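Side-chain contacts in ATP12 ATPase (PDB 2R31), which probably acts as a chaperone in the assembly of the F1-ATPase, like other members of the ATP12 family: residues L42-E47 / D162-T167; E110-A115 / S199-E204; A133-T138 / L152-E157; H170-L175 / A184-R189; D191-H196 / D229-W234. All coordinates share one frame; numbering follows the deposited sequence. Where two conformers were deposited one is given.

Contact 1: L42-E47 / D162-T167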
# COMPACT_ATOMS: atom_id res chain seq x y z
N LEU A 42 -5.22 -10.51 17.76
CA LEU A 42 -5.42 -10.36 16.35
C LEU A 42 -6.93 -10.37 16.14
O LEU A 42 -7.58 -11.41 16.26
CB LEU A 42 -4.75 -11.44 15.50
CG LEU A 42 -4.89 -11.24 13.99
CD1 LEU A 42 -4.02 -10.10 13.50
CD2 LEU A 42 -4.55 -12.53 13.22
N ARG A 43 -7.52 -9.23 15.83
CA ARG A 43 -8.93 -9.08 15.55
C ARG A 43 -9.05 -8.35 14.20
O ARG A 43 -8.39 -7.34 13.98
CB ARG A 43 -9.68 -8.33 16.64
CG ARG A 43 -9.74 -9.10 17.93
CD ARG A 43 -10.60 -10.36 17.92
NE ARG A 43 -10.60 -11.00 19.24
CZ ARG A 43 -9.64 -11.81 19.69
NH1 ARG A 43 -8.60 -12.15 18.96
NH2 ARG A 43 -9.71 -12.31 20.92
N LEU A 44 -9.89 -8.89 13.31
CA LEU A 44 -9.95 -8.43 11.93
C LEU A 44 -11.32 -7.86 11.58
O LEU A 44 -12.34 -8.30 12.11
CB LEU A 44 -9.67 -9.63 11.02
CG LEU A 44 -8.39 -10.39 11.38
CD1 LEU A 44 -8.38 -11.68 10.58
CD2 LEU A 44 -7.15 -9.56 11.14
N PRO A 45 -11.36 -6.90 10.66
CA PRO A 45 -12.63 -6.18 10.43
C PRO A 45 -13.64 -6.93 9.60
O PRO A 45 -14.83 -6.55 9.62
CB PRO A 45 -12.19 -4.90 9.71
CG PRO A 45 -10.91 -5.30 9.04
CD PRO A 45 -10.24 -6.19 10.03
N THR A 46 -13.24 -7.94 8.83
CA THR A 46 -14.13 -8.61 7.88
C THR A 46 -13.93 -10.12 7.94
O THR A 46 -12.84 -10.63 8.17
CB THR A 46 -13.93 -8.13 6.42
OG1 THR A 46 -12.59 -8.53 6.06
CG2 THR A 46 -14.07 -6.64 6.27
N GLU A 47 -15.01 -10.82 7.58
CA GLU A 47 -14.97 -12.26 7.39
C GLU A 47 -14.01 -12.58 6.25
O GLU A 47 -13.25 -13.56 6.33
CB GLU A 47 -16.36 -12.82 7.10
CG GLU A 47 -16.36 -14.34 7.07
CD GLU A 47 -17.55 -14.98 6.39
OE1 GLU A 47 -18.28 -14.24 5.66
OE2 GLU A 47 -17.77 -16.18 6.51
N ASP A 162 -10.67 3.87 7.43
CA ASP A 162 -10.61 3.04 8.60
C ASP A 162 -9.16 2.55 8.79
O ASP A 162 -8.31 2.71 7.94
CB ASP A 162 -11.61 1.90 8.55
CG ASP A 162 -11.57 0.95 7.35
OD1 ASP A 162 -10.53 0.90 6.71
OD2 ASP A 162 -12.59 0.27 7.10
N PRO A 163 -8.80 2.02 9.96
CA PRO A 163 -7.40 1.69 10.22
C PRO A 163 -6.80 0.62 9.33
O PRO A 163 -5.61 0.74 8.93
CB PRO A 163 -7.42 1.21 11.72
CG PRO A 163 -8.57 2.02 12.24
CD PRO A 163 -9.66 1.97 11.19
N PHE A 164 -7.55 -0.44 8.99
CA PHE A 164 -7.00 -1.44 8.10
C PHE A 164 -6.89 -0.88 6.68
O PHE A 164 -5.94 -1.22 5.95
CB PHE A 164 -7.84 -2.73 8.14
CG PHE A 164 -7.51 -3.65 9.30
CD1 PHE A 164 -7.62 -3.23 10.63
CD2 PHE A 164 -7.04 -4.92 9.08
CE1 PHE A 164 -7.30 -4.06 11.67
CE2 PHE A 164 -6.71 -5.77 10.11
CZ PHE A 164 -6.83 -5.33 11.40
N GLY A 165 -7.80 -0.01 6.28
CA GLY A 165 -7.70 0.64 4.99
C GLY A 165 -6.49 1.57 4.90
O GLY A 165 -5.81 1.61 3.87
N LEU A 166 -6.22 2.31 5.98
CA LEU A 166 -5.04 3.15 6.01
C LEU A 166 -3.76 2.33 5.90
O LEU A 166 -2.79 2.72 5.25
CB LEU A 166 -5.05 3.98 7.33
CG LEU A 166 -3.98 5.06 7.42
CD1 LEU A 166 -4.19 6.16 6.41
CD2 LEU A 166 -3.92 5.66 8.83
N THR A 167 -3.77 1.15 6.56
CA THR A 167 -2.64 0.23 6.48
C THR A 167 -2.40 -0.18 5.04
O THR A 167 -1.27 -0.18 4.57
CB THR A 167 -2.88 -0.99 7.37
OG1 THR A 167 -3.05 -0.56 8.74
CG2 THR A 167 -1.70 -1.95 7.32
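Phe-164 turns its CG to the side of its own backbone N, anti to the carbonyl carbon (chi1 -83°), and this swings the phenyl ring off the first turn of helix 163-174 toward Pro-45. The proline ring answers from the loop 42-47, where it crosses over one face of the phenyl. Its CD stands 3.5 Å from the centroid of the Phe-164 ring and only 11° off the ring normal, a CH-pi contact made almost squarely over the centre. Pro-45 CG lies farther toward the root of the ring, 3.8 Å from Phe-164 CG. At the far end the carbonyl oxygen of Arg-43 comes obliquely to Phe-164 CZ at 3.6 Å, and a methyl of Leu-44, CD2, reaches Phe-164 CE2 at 4.0 Å. Leu-44 otherwise packs on Leu-49, Ala-50 and Ile-53 of helix 47-58, while Phe-164 also touches Leu-49. Both segments lead into helices: Thr-46 caps helix 47-58 through Leu-49 N, and one conformer of Asp-162 caps helix 163-174, its OD1 accepting from Gly-165 N at 2.9 Å and also forming a salt bridge with Arg-238. No hydrogen bond joins the two segments. Attraction therefore rests on dispersion and on the CH-pi term, which probably gains from the position of CD next to the amide nitrogen, where its hydrogens are mildly polarised toward the electron-rich phenyl face.

Contact 2: E110-A115 / S199-E204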
# COMPACT_ATOMS: atom_id res chain seq x y z
N GLU A 110 12.68 16.78 -23.91
CA GLU A 110 11.30 17.05 -24.30
C GLU A 110 10.48 15.78 -24.34
O GLU A 110 9.33 15.76 -23.90
CB GLU A 110 11.24 17.79 -25.63
CG GLU A 110 11.79 19.23 -25.51
CD GLU A 110 11.69 20.13 -26.68
OE1 GLU A 110 12.14 21.30 -26.59
OE2 GLU A 110 11.13 19.66 -27.68
N ALA A 111 11.06 14.68 -24.86
CA ALA A 111 10.31 13.48 -24.98
C ALA A 111 9.89 12.93 -23.59
O ALA A 111 8.84 12.31 -23.43
CB ALA A 111 11.16 12.40 -25.71
N LEU A 112 10.72 13.12 -22.57
CA LEU A 112 10.36 12.70 -21.23
C LEU A 112 9.25 13.57 -20.63
O LEU A 112 8.32 13.07 -19.99
CB LEU A 112 11.60 12.68 -20.32
CG LEU A 112 11.30 12.31 -18.86
CD1 LEU A 112 10.63 10.93 -18.71
CD2 LEU A 112 12.64 12.33 -18.11
N VAL A 113 9.35 14.89 -20.86
CA VAL A 113 8.26 15.79 -20.45
C VAL A 113 6.93 15.34 -20.99
O VAL A 113 5.91 15.26 -20.26
CB VAL A 113 8.59 17.23 -20.88
CG1 VAL A 113 7.41 18.15 -20.60
CG2 VAL A 113 9.85 17.70 -20.20
N ARG A 114 6.90 14.96 -22.27
CA ARG A 114 5.68 14.50 -22.91
C ARG A 114 5.21 13.14 -22.36
O ARG A 114 4.01 12.92 -22.16
CB ARG A 114 5.79 14.47 -24.43
CG ARG A 114 5.96 15.88 -24.97
CD ARG A 114 5.76 15.92 -26.47
NE ARG A 114 6.01 17.26 -27.00
CZ ARG A 114 7.13 17.64 -27.56
NH1 ARG A 114 8.11 16.78 -27.73
NH2 ARG A 114 7.24 18.89 -27.96
N ALA A 115 6.13 12.22 -22.12
CA ALA A 115 5.79 10.90 -21.57
C ALA A 115 5.15 11.02 -20.20
O ALA A 115 4.18 10.36 -19.85
CB ALA A 115 6.99 9.97 -21.50
N SER A 199 4.41 4.92 -12.11
CA SER A 199 5.42 5.45 -11.22
C SER A 199 6.83 5.35 -11.80
O SER A 199 7.72 6.03 -11.34
CB SER A 199 5.39 4.76 -9.87
OG SER A 199 5.97 3.45 -9.92
N ARG A 200 7.00 4.47 -12.78
CA ARG A 200 8.30 4.14 -13.38
C ARG A 200 8.59 4.87 -14.68
O ARG A 200 9.56 4.50 -15.35
CB ARG A 200 8.43 2.64 -13.62
CG ARG A 200 8.40 1.79 -12.43
CD ARG A 200 8.79 0.39 -12.82
NE ARG A 200 10.17 0.31 -13.18
CZ ARG A 200 11.04 -0.36 -13.83
NH1 ARG A 200 10.66 -1.40 -14.57
NH2 ARG A 200 12.36 -0.14 -13.93
N ILE A 201 7.82 5.88 -15.06
CA ILE A 201 8.04 6.48 -16.38
C ILE A 201 9.46 6.97 -16.55
O ILE A 201 10.04 6.74 -17.63
CB ILE A 201 6.97 7.60 -16.65
CG1 ILE A 201 5.62 6.96 -16.94
CG2 ILE A 201 7.41 8.53 -17.74
CD1 ILE A 201 4.44 7.92 -17.05
N ASP A 202 10.10 7.63 -15.58
CA ASP A 202 11.47 8.11 -15.73
C ASP A 202 12.49 6.97 -15.91
O ASP A 202 13.35 7.02 -16.80
CB ASP A 202 11.96 8.96 -14.57
CG ASP A 202 11.23 10.27 -14.43
OD1 ASP A 202 10.23 10.41 -15.15
OD2 ASP A 202 11.66 11.09 -13.59
N GLU A 203 12.37 5.98 -15.02
CA GLU A 203 13.33 4.87 -15.12
C GLU A 203 13.14 4.12 -16.43
O GLU A 203 14.13 3.69 -17.02
CB GLU A 203 13.19 3.98 -13.90
CG GLU A 203 13.77 2.59 -13.94
CD GLU A 203 13.41 1.87 -12.64
OE1 GLU A 203 12.28 1.74 -12.13
OE2 GLU A 203 14.44 1.41 -12.09
N GLU A 204 11.92 3.93 -16.89
CA GLU A 204 11.78 3.21 -18.15
C GLU A 204 12.24 4.06 -19.32
O GLU A 204 12.84 3.51 -20.27
CB GLU A 204 10.36 2.70 -18.32
CG GLU A 204 10.10 1.75 -17.14
CD GLU A 204 9.09 0.72 -17.54
OE1 GLU A 204 9.61 -0.24 -18.11
OE2 GLU A 204 7.92 0.95 -17.24
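Leu-112 and Ile-201 approach each other at a slant, with methyl set against methyl between helices 110-130 and 201-210. Leu-112 holds CG anti to its backbone N (chi1 177°), and its CD1 leads across the gap to Ile-201 CG2 at 4.1 Å. The same CG2 branch meets a second neighbour, Ala-115 CB, at 4.0 Å. The Ile-201 branch methyl thus rests on two residues spaced three apart along helix 110-130. The other arm of Ile-201 ends against the opposing backbone, its CD1 3.7 Å from Ala-115 O. Asp-202, modelled in two conformers, stands at about a right angle to Leu-112; in one of them OD1 comes within 3.6 Å of Leu-112 CD1. This is a van der Waals touch, and the polar demand of OD1 is met by Gln-116 NE2, one residue beyond Ala-115. Ile-201 is the first residue of its helix, following the N-cap Arg-200, and also packs on Gln-116 and Trp-120. From the Leu-112 side, Phe-205 adds an aromatic neighbour one turn later on helix 201-210. No hydrogen bond crosses between the segments; the contact is mainly apolar, with two oxygens touching methyls. It fits ordinary helix-helix packing, in which an i, i+3 pair on one helix, Leu-112 and Ala-115, receives a branched side chain from the first turn of another in the helical part of the ATP12 fold.

Contact 3: A133-T138 / L152-E157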
# COMPACT_ATOMS: atom_id res chain seq x y z
N ALA A 133 -9.32 17.98 -5.62
CA ALA A 133 -7.96 18.20 -5.15
C ALA A 133 -7.00 18.39 -6.30
O ALA A 133 -6.18 17.54 -6.62
CB ALA A 133 -7.53 17.05 -4.27
N PRO A 134 -7.11 19.54 -6.99
CA PRO A 134 -6.22 19.85 -8.13
C PRO A 134 -4.83 20.16 -7.66
O PRO A 134 -4.52 21.22 -7.04
CB PRO A 134 -6.91 21.09 -8.80
CG PRO A 134 -7.62 21.75 -7.67
CD PRO A 134 -8.14 20.60 -6.85
N LEU A 135 -3.87 19.30 -8.02
CA LEU A 135 -2.48 19.58 -7.70
C LEU A 135 -1.85 20.44 -8.79
O LEU A 135 -2.14 20.31 -9.95
CB LEU A 135 -1.64 18.30 -7.65
CG LEU A 135 -1.90 17.38 -6.48
CD1 LEU A 135 -0.96 16.20 -6.53
CD2 LEU A 135 -1.71 18.14 -5.13
N ARG A 136 -0.92 21.27 -8.32
CA ARG A 136 -0.05 22.02 -9.21
C ARG A 136 1.14 21.15 -9.57
O ARG A 136 1.62 20.37 -8.73
CB ARG A 136 0.37 23.30 -8.51
CG ARG A 136 -0.80 24.26 -8.14
CD ARG A 136 -0.31 25.39 -7.26
NE ARG A 136 -1.43 26.28 -6.90
CZ ARG A 136 -1.37 27.10 -5.86
NH1 ARG A 136 -0.27 27.12 -5.09
NH2 ARG A 136 -2.40 27.90 -5.58
N ILE A 137 1.59 21.31 -10.81
CA ILE A 137 2.80 20.62 -11.29
C ILE A 137 3.91 21.63 -11.54
O ILE A 137 3.70 22.82 -11.64
CB ILE A 137 2.53 19.71 -12.51
CG1 ILE A 137 2.42 20.58 -13.77
CG2 ILE A 137 1.33 18.79 -12.24
CD1 ILE A 137 2.32 19.83 -15.08
N THR A 138 5.12 21.12 -11.60
CA THR A 138 6.27 21.92 -11.95
C THR A 138 7.25 21.05 -12.66
O THR A 138 7.09 19.82 -12.72
CB THR A 138 6.88 22.59 -10.68
OG1 THR A 138 7.80 23.58 -11.17
CG2 THR A 138 7.52 21.60 -9.72
N LEU A 152 -5.40 20.42 2.54
CA LEU A 152 -6.46 20.09 3.48
C LEU A 152 -7.31 18.94 2.93
O LEU A 152 -7.59 17.93 3.60
CB LEU A 152 -7.32 21.32 3.79
CG LEU A 152 -8.55 21.25 4.67
CD1 LEU A 152 -8.97 22.65 5.11
CD2 LEU A 152 -9.76 20.61 3.97
N LYS A 153 -7.80 19.10 1.71
CA LYS A 153 -8.70 18.09 1.14
C LYS A 153 -8.03 16.74 1.12
O LYS A 153 -8.68 15.71 1.40
CB LYS A 153 -9.16 18.51 -0.24
CG LYS A 153 -10.16 19.70 -0.15
CD LYS A 153 -11.14 19.84 -1.24
CE LYS A 153 -12.12 20.94 -0.92
NZ LYS A 153 -12.45 21.98 -1.95
N LEU A 154 -6.75 16.69 0.77
CA LEU A 154 -6.05 15.41 0.68
C LEU A 154 -5.81 14.83 2.08
O LEU A 154 -5.95 13.61 2.28
CB LEU A 154 -4.77 15.59 -0.11
CG LEU A 154 -4.99 15.82 -1.61
CD1 LEU A 154 -3.71 16.26 -2.29
CD2 LEU A 154 -5.58 14.59 -2.30
N ARG A 155 -5.50 15.66 3.07
CA ARG A 155 -5.44 15.23 4.47
C ARG A 155 -6.75 14.60 4.89
O ARG A 155 -6.79 13.53 5.53
CB ARG A 155 -5.12 16.37 5.44
CG ARG A 155 -3.65 16.71 5.63
CD ARG A 155 -2.93 15.70 6.55
NE ARG A 155 -1.61 16.23 6.91
CZ ARG A 155 -1.40 17.10 7.89
NH1 ARG A 155 -0.15 17.53 8.09
NH2 ARG A 155 -2.37 17.54 8.67
N ALA A 156 -7.86 15.28 4.57
CA ALA A 156 -9.17 14.81 5.01
C ALA A 156 -9.51 13.49 4.35
O ALA A 156 -10.12 12.61 5.00
CB ALA A 156 -10.23 15.87 4.72
N GLU A 157 -9.18 13.31 3.10
CA GLU A 157 -9.44 12.08 2.39
C GLU A 157 -8.76 10.92 3.09
O GLU A 157 -9.36 9.86 3.34
CB GLU A 157 -9.01 12.20 0.92
CG GLU A 157 -9.37 10.99 0.12
CD GLU A 157 -10.84 10.87 -0.21
OE1 GLU A 157 -11.59 11.83 -0.09
OE2 GLU A 157 -11.25 9.74 -0.61
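No flat group takes part where Ala-133 and Leu-135 meet Leu-154; there are no faces or edges to pair, only methyls. Leu-154 is the branched piece that holds the contact together, for its two methyls serve different partners. CD2 lies 3.7 Å from Ala-133 CB, while CD1 meets Leu-135 CD2 at 3.9 Å. Its chi1 of -71° sets CG beside the backbone N and anti to the carbonyl carbon, aiming the fork from helix 148-159 at the extended loop. Leu-135 comes in at a slant. The backbones are near as well: the CA atoms of Ala-133 and Lys-153 are 6.3 Å apart, consistent with the small alanine side chain. Val-150, one turn before Leu-154, also touches Ala-133 and Leu-135, and Leu-179, Ile-180 and Leu-183 of helix 179-186 pack on Leu-154. With all three touching residues buried and no hydrogen bond crossing, cohesion here is hydrophobic and depends on shape rather than on any directional bond.

Contact 4: H170-L175 / A184-R189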
# COMPACT_ATOMS: atom_id res chain seq x y z
N HIS A 170 -0.88 2.61 2.85
CA HIS A 170 0.48 3.03 3.16
C HIS A 170 1.47 2.75 2.05
O HIS A 170 2.10 3.70 1.54
CB HIS A 170 0.89 2.38 4.50
CG HIS A 170 2.22 2.83 4.99
ND1 HIS A 170 3.40 2.35 4.47
CD2 HIS A 170 2.59 3.71 5.91
CE1 HIS A 170 4.42 2.98 5.12
NE2 HIS A 170 3.97 3.82 6.03
N ASP A 171 1.69 1.50 1.70
CA ASP A 171 2.74 1.18 0.70
C ASP A 171 2.35 1.61 -0.71
O ASP A 171 3.21 1.85 -1.56
CB ASP A 171 3.09 -0.29 0.73
CG ASP A 171 3.84 -0.74 1.95
OD1 ASP A 171 4.16 0.09 2.83
OD2 ASP A 171 4.11 -1.96 1.99
N LEU A 172 1.04 1.69 -0.99
CA LEU A 172 0.56 2.20 -2.27
C LEU A 172 0.93 3.67 -2.47
O LEU A 172 0.97 4.13 -3.61
CB LEU A 172 -0.95 1.97 -2.40
CG LEU A 172 -1.36 0.52 -2.48
CD1 LEU A 172 -2.89 0.41 -2.29
CD2 LEU A 172 -0.91 -0.17 -3.74
N VAL A 173 1.20 4.39 -1.38
CA VAL A 173 1.70 5.75 -1.42
C VAL A 173 3.22 5.79 -1.35
O VAL A 173 3.88 6.42 -2.15
CB VAL A 173 1.10 6.60 -0.27
CG1 VAL A 173 1.73 7.97 -0.18
CG2 VAL A 173 -0.42 6.69 -0.45
N THR A 174 3.80 5.13 -0.32
CA THR A 174 5.22 5.33 -0.05
C THR A 174 6.11 4.68 -1.05
O THR A 174 7.22 5.22 -1.34
CB THR A 174 5.59 4.90 1.40
OG1 THR A 174 5.32 3.50 1.50
CG2 THR A 174 4.79 5.64 2.44
N LEU A 175 5.76 3.54 -1.60
CA LEU A 175 6.69 2.87 -2.50
C LEU A 175 6.79 3.65 -3.82
O LEU A 175 7.92 3.98 -4.25
CB LEU A 175 6.37 1.37 -2.60
CG LEU A 175 6.26 0.63 -1.25
CD1 LEU A 175 5.92 -0.84 -1.49
CD2 LEU A 175 7.50 0.76 -0.37
N ALA A 184 -5.71 6.63 -6.07
CA ALA A 184 -6.34 6.12 -7.29
C ALA A 184 -6.52 4.63 -7.24
O ALA A 184 -7.51 4.11 -7.79
CB ALA A 184 -5.53 6.55 -8.49
N VAL A 185 -5.62 3.89 -6.58
CA VAL A 185 -5.79 2.45 -6.43
C VAL A 185 -6.96 2.18 -5.48
O VAL A 185 -7.89 1.42 -5.80
CB VAL A 185 -4.50 1.76 -5.98
CG1 VAL A 185 -4.79 0.29 -5.66
CG2 VAL A 185 -3.43 1.89 -7.04
N ILE A 186 -6.94 2.75 -4.27
CA ILE A 186 -7.98 2.38 -3.31
C ILE A 186 -9.36 2.88 -3.73
O ILE A 186 -10.37 2.29 -3.34
CB ILE A 186 -7.62 2.80 -1.86
CG1 ILE A 186 -7.56 4.28 -1.64
CG2 ILE A 186 -6.34 2.09 -1.41
CD1 ILE A 186 -7.73 4.71 -0.18
N ARG A 187 -9.41 3.96 -4.53
CA ARG A 187 -10.70 4.52 -5.02
C ARG A 187 -11.10 3.91 -6.36
O ARG A 187 -12.16 4.33 -6.88
CB ARG A 187 -10.66 6.04 -5.04
CG ARG A 187 -10.44 6.68 -3.68
CD ARG A 187 -11.26 6.13 -2.55
NE ARG A 187 -11.21 6.92 -1.34
CZ ARG A 187 -11.65 6.48 -0.17
NH1 ARG A 187 -11.65 7.33 0.87
NH2 ARG A 187 -12.08 5.24 -0.00
N GLY A 188 -10.36 2.98 -6.91
CA GLY A 188 -10.79 2.25 -8.08
C GLY A 188 -10.58 2.90 -9.41
O GLY A 188 -11.09 2.37 -10.40
N ARG A 189 -9.78 3.94 -9.47
CA ARG A 189 -9.46 4.61 -10.73
C ARG A 189 -8.42 3.84 -11.54
O ARG A 189 -8.48 3.86 -12.79
CB ARG A 189 -9.06 6.04 -10.46
CG ARG A 189 -8.55 6.83 -11.67
CD ARG A 189 -9.53 6.95 -12.80
NE ARG A 189 -9.01 7.71 -13.91
CZ ARG A 189 -8.12 7.26 -14.80
NH1 ARG A 189 -7.71 6.02 -14.69
NH2 ARG A 189 -7.68 8.07 -15.78
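On the helix that sends Leu-172 across to Val-185 and Ile-186, the carbonyl oxygen of His-170 is gripped by three donors: Thr-174 N at 2.9 Å, Val-173 N at 3.1 Å, and Thr-174 OG1. The hydroxyl comes from above the carbonyl plane rather than along a lone pair. The motif is a pair of consecutive helices, 163-174 and 179-186, joined by a short connection, and the second ends in a Schellman motif. There Gly-188, with a positive phi of 83°, leaves the helix while Arg-189 N bonds back to Ala-184 O at 2.8 Å and Gly-188 N to Val-185 O. On the same turn as the gripped carbonyl, His-170 ND1 donates to Asp-171 OD1 at 2.9 Å, on the anti side of the carboxylate and near the plane of the imidazole; Thr-174 CG2 lies over one face of that ring. All of this polar detail keeps within its own helix. What passes between the two is apolar and buried, with Ser-230 of helix 214-236 also against Leu-172 and Trp-234 against Ile-186. Leu-172 meets Val-185 at about a right angle and Ile-186 more aslant. Ile-186 places CG1 between its backbone N and carbonyl carbon (chi1 66°), leaving CG2 to face the leucine. A single methyl makes both touches: Leu-172 CD1 is 3.9 Å from Val-185 CG1 and 3.9 Å from Ile-186 CG2.

Contact 5: D191-H196 / D229-W234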
# COMPACT_ATOMS: atom_id res chain seq x y z
N ASP A 191 -5.59 0.13 -11.11
CA ASP A 191 -5.14 -0.98 -10.28
C ASP A 191 -3.65 -0.80 -9.93
O ASP A 191 -2.96 0.10 -10.41
CB ASP A 191 -5.45 -2.31 -10.96
CG ASP A 191 -4.72 -2.55 -12.24
OD1 ASP A 191 -3.82 -1.79 -12.62
OD2 ASP A 191 -5.09 -3.57 -12.91
N ALA A 192 -3.18 -1.68 -9.05
CA ALA A 192 -1.80 -1.55 -8.58
C ALA A 192 -0.79 -1.77 -9.71
O ALA A 192 0.21 -1.03 -9.73
CB ALA A 192 -1.55 -2.50 -7.41
N PRO A 193 -0.95 -2.71 -10.63
CA PRO A 193 0.02 -2.82 -11.73
C PRO A 193 0.11 -1.55 -12.56
O PRO A 193 1.19 -1.14 -13.02
CB PRO A 193 -0.47 -4.04 -12.51
CG PRO A 193 -1.24 -4.85 -11.52
CD PRO A 193 -1.87 -3.86 -10.60
N THR A 194 -1.03 -0.88 -12.79
CA THR A 194 -1.04 0.38 -13.52
C THR A 194 -0.34 1.49 -12.73
O THR A 194 0.48 2.24 -13.29
CB THR A 194 -2.47 0.77 -13.89
OG1 THR A 194 -3.03 -0.26 -14.71
CG2 THR A 194 -2.53 2.09 -14.61
N ALA A 195 -0.63 1.59 -11.43
CA ALA A 195 0.05 2.56 -10.60
C ALA A 195 1.58 2.36 -10.63
O ALA A 195 2.36 3.29 -10.73
CB ALA A 195 -0.43 2.46 -9.16
N HIS A 196 1.99 1.08 -10.54
CA HIS A 196 3.42 0.75 -10.58
C HIS A 196 4.05 1.21 -11.90
O HIS A 196 5.09 1.91 -11.92
CB HIS A 196 3.57 -0.75 -10.38
CG HIS A 196 4.99 -1.20 -10.48
ND1 HIS A 196 5.96 -0.88 -9.57
CD2 HIS A 196 5.52 -1.98 -11.47
CE1 HIS A 196 7.08 -1.49 -9.98
NE2 HIS A 196 6.85 -2.13 -11.10
N ASP A 229 0.09 -6.85 -2.97
CA ASP A 229 -0.29 -7.31 -1.62
C ASP A 229 -1.07 -6.24 -0.88
O ASP A 229 -2.05 -6.55 -0.22
CB ASP A 229 0.95 -7.73 -0.86
CG ASP A 229 1.53 -9.10 -1.23
OD1 ASP A 229 0.78 -9.94 -1.78
OD2 ASP A 229 2.75 -9.31 -0.94
N SER A 230 -0.66 -4.97 -0.99
CA SER A 230 -1.43 -3.91 -0.35
C SER A 230 -2.80 -3.73 -0.93
O SER A 230 -3.79 -3.52 -0.21
CB SER A 230 -0.62 -2.59 -0.41
OG SER A 230 0.53 -2.60 0.36
N GLU A 231 -2.91 -3.80 -2.26
CA GLU A 231 -4.19 -3.73 -2.94
C GLU A 231 -5.11 -4.85 -2.51
O GLU A 231 -6.31 -4.64 -2.26
CB GLU A 231 -3.92 -3.76 -4.45
CG GLU A 231 -5.13 -3.82 -5.33
CD GLU A 231 -4.69 -3.94 -6.80
OE1 GLU A 231 -3.91 -4.90 -7.15
OE2 GLU A 231 -5.07 -3.12 -7.61
N ARG A 232 -4.57 -6.07 -2.40
CA ARG A 232 -5.38 -7.22 -1.92
C ARG A 232 -5.91 -6.96 -0.52
O ARG A 232 -7.05 -7.26 -0.21
CB ARG A 232 -4.49 -8.47 -1.99
CG ARG A 232 -5.15 -9.74 -1.52
CD ARG A 232 -6.40 -10.12 -2.31
NE ARG A 232 -6.75 -11.50 -2.01
CZ ARG A 232 -7.93 -12.02 -2.30
NH1 ARG A 232 -8.87 -11.30 -2.90
NH2 ARG A 232 -8.16 -13.30 -1.98
N PHE A 233 -5.04 -6.45 0.38
CA PHE A 233 -5.45 -6.15 1.73
C PHE A 233 -6.55 -5.09 1.74
O PHE A 233 -7.51 -5.20 2.54
CB PHE A 233 -4.21 -5.71 2.53
CG PHE A 233 -4.39 -5.70 4.02
CD1 PHE A 233 -4.46 -6.89 4.72
CD2 PHE A 233 -4.47 -4.55 4.78
CE1 PHE A 233 -4.56 -6.96 6.09
CE2 PHE A 233 -4.55 -4.60 6.17
CZ PHE A 233 -4.57 -5.79 6.80
N TRP A 234 -6.46 -4.08 0.90
CA TRP A 234 -7.52 -3.08 0.75
C TRP A 234 -8.84 -3.77 0.44
O TRP A 234 -9.87 -3.57 1.11
CB TRP A 234 -7.17 -2.05 -0.37
CG TRP A 234 -8.37 -1.18 -0.60
CD1 TRP A 234 -9.31 -1.35 -1.57
CD2 TRP A 234 -8.79 -0.06 0.18
NE1 TRP A 234 -10.30 -0.41 -1.43
CE2 TRP A 234 -10.01 0.40 -0.38
CE3 TRP A 234 -8.28 0.62 1.28
CZ2 TRP A 234 -10.71 1.48 0.14
CZ3 TRP A 234 -8.96 1.68 1.80
CH2 TRP A 234 -10.17 2.12 1.23
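Glu-231 gives the most surface to this contact and Ala-192 the next most, and one bond ties them: Ala-192 N donates to Glu-231 OE2 at 2.8 Å, with an N-H...O angle of 154°. The glutamate reaches that far because its chain is extended, CG anti to the backbone N (chi1 175°). The N-H meets OE2 from above the carboxylate plane, 47° out of it. The other oxygen, OE1, rests 3.4 Å from Ala-192 CB, so the carboxylate lies against the methyl as well. Asp-191 adds a smaller patch, its CB 3.5 Å from Glu-231 OE2; it is the N-cap of helix 192-199, its OD1 accepting from both Thr-194 N and Thr-194 OG1. Two carboxylates thus serve the N-terminal turn of one helix, whose dipole probably offsets part of their mutual repulsion. Helix 214-236 is in this way fastened to the start of helix 192-199, with Val-185 of helix 179-186 packing against Glu-231 and Ala-195, and Phe-233 packing on Leu-71 and Ser-74 of helix 70-82.

Contacts 4 and 5 form the middle of the set, their centres 7 Å apart, and they touch through Asp-171 CB and Ser-230 OG at 3.5 Å. Contact 1 shares helix 163-174 with contact 4 and reaches contact 5 through Phe-164 CD2, 3.5 Å from Phe-233 CZ. On another side, contact 3 is tied to contact 4 by a salt bridge, Glu-157 OE2 to Arg-187 NH1 at 2.9 Å. Contact 2 touches none of the others; its segment 199-204 follows 191-196 of contact 5 after a gap of two residues. Contacts 1 and 2 lie on opposite sides of the chain's centre, their own centres 36 Å apart.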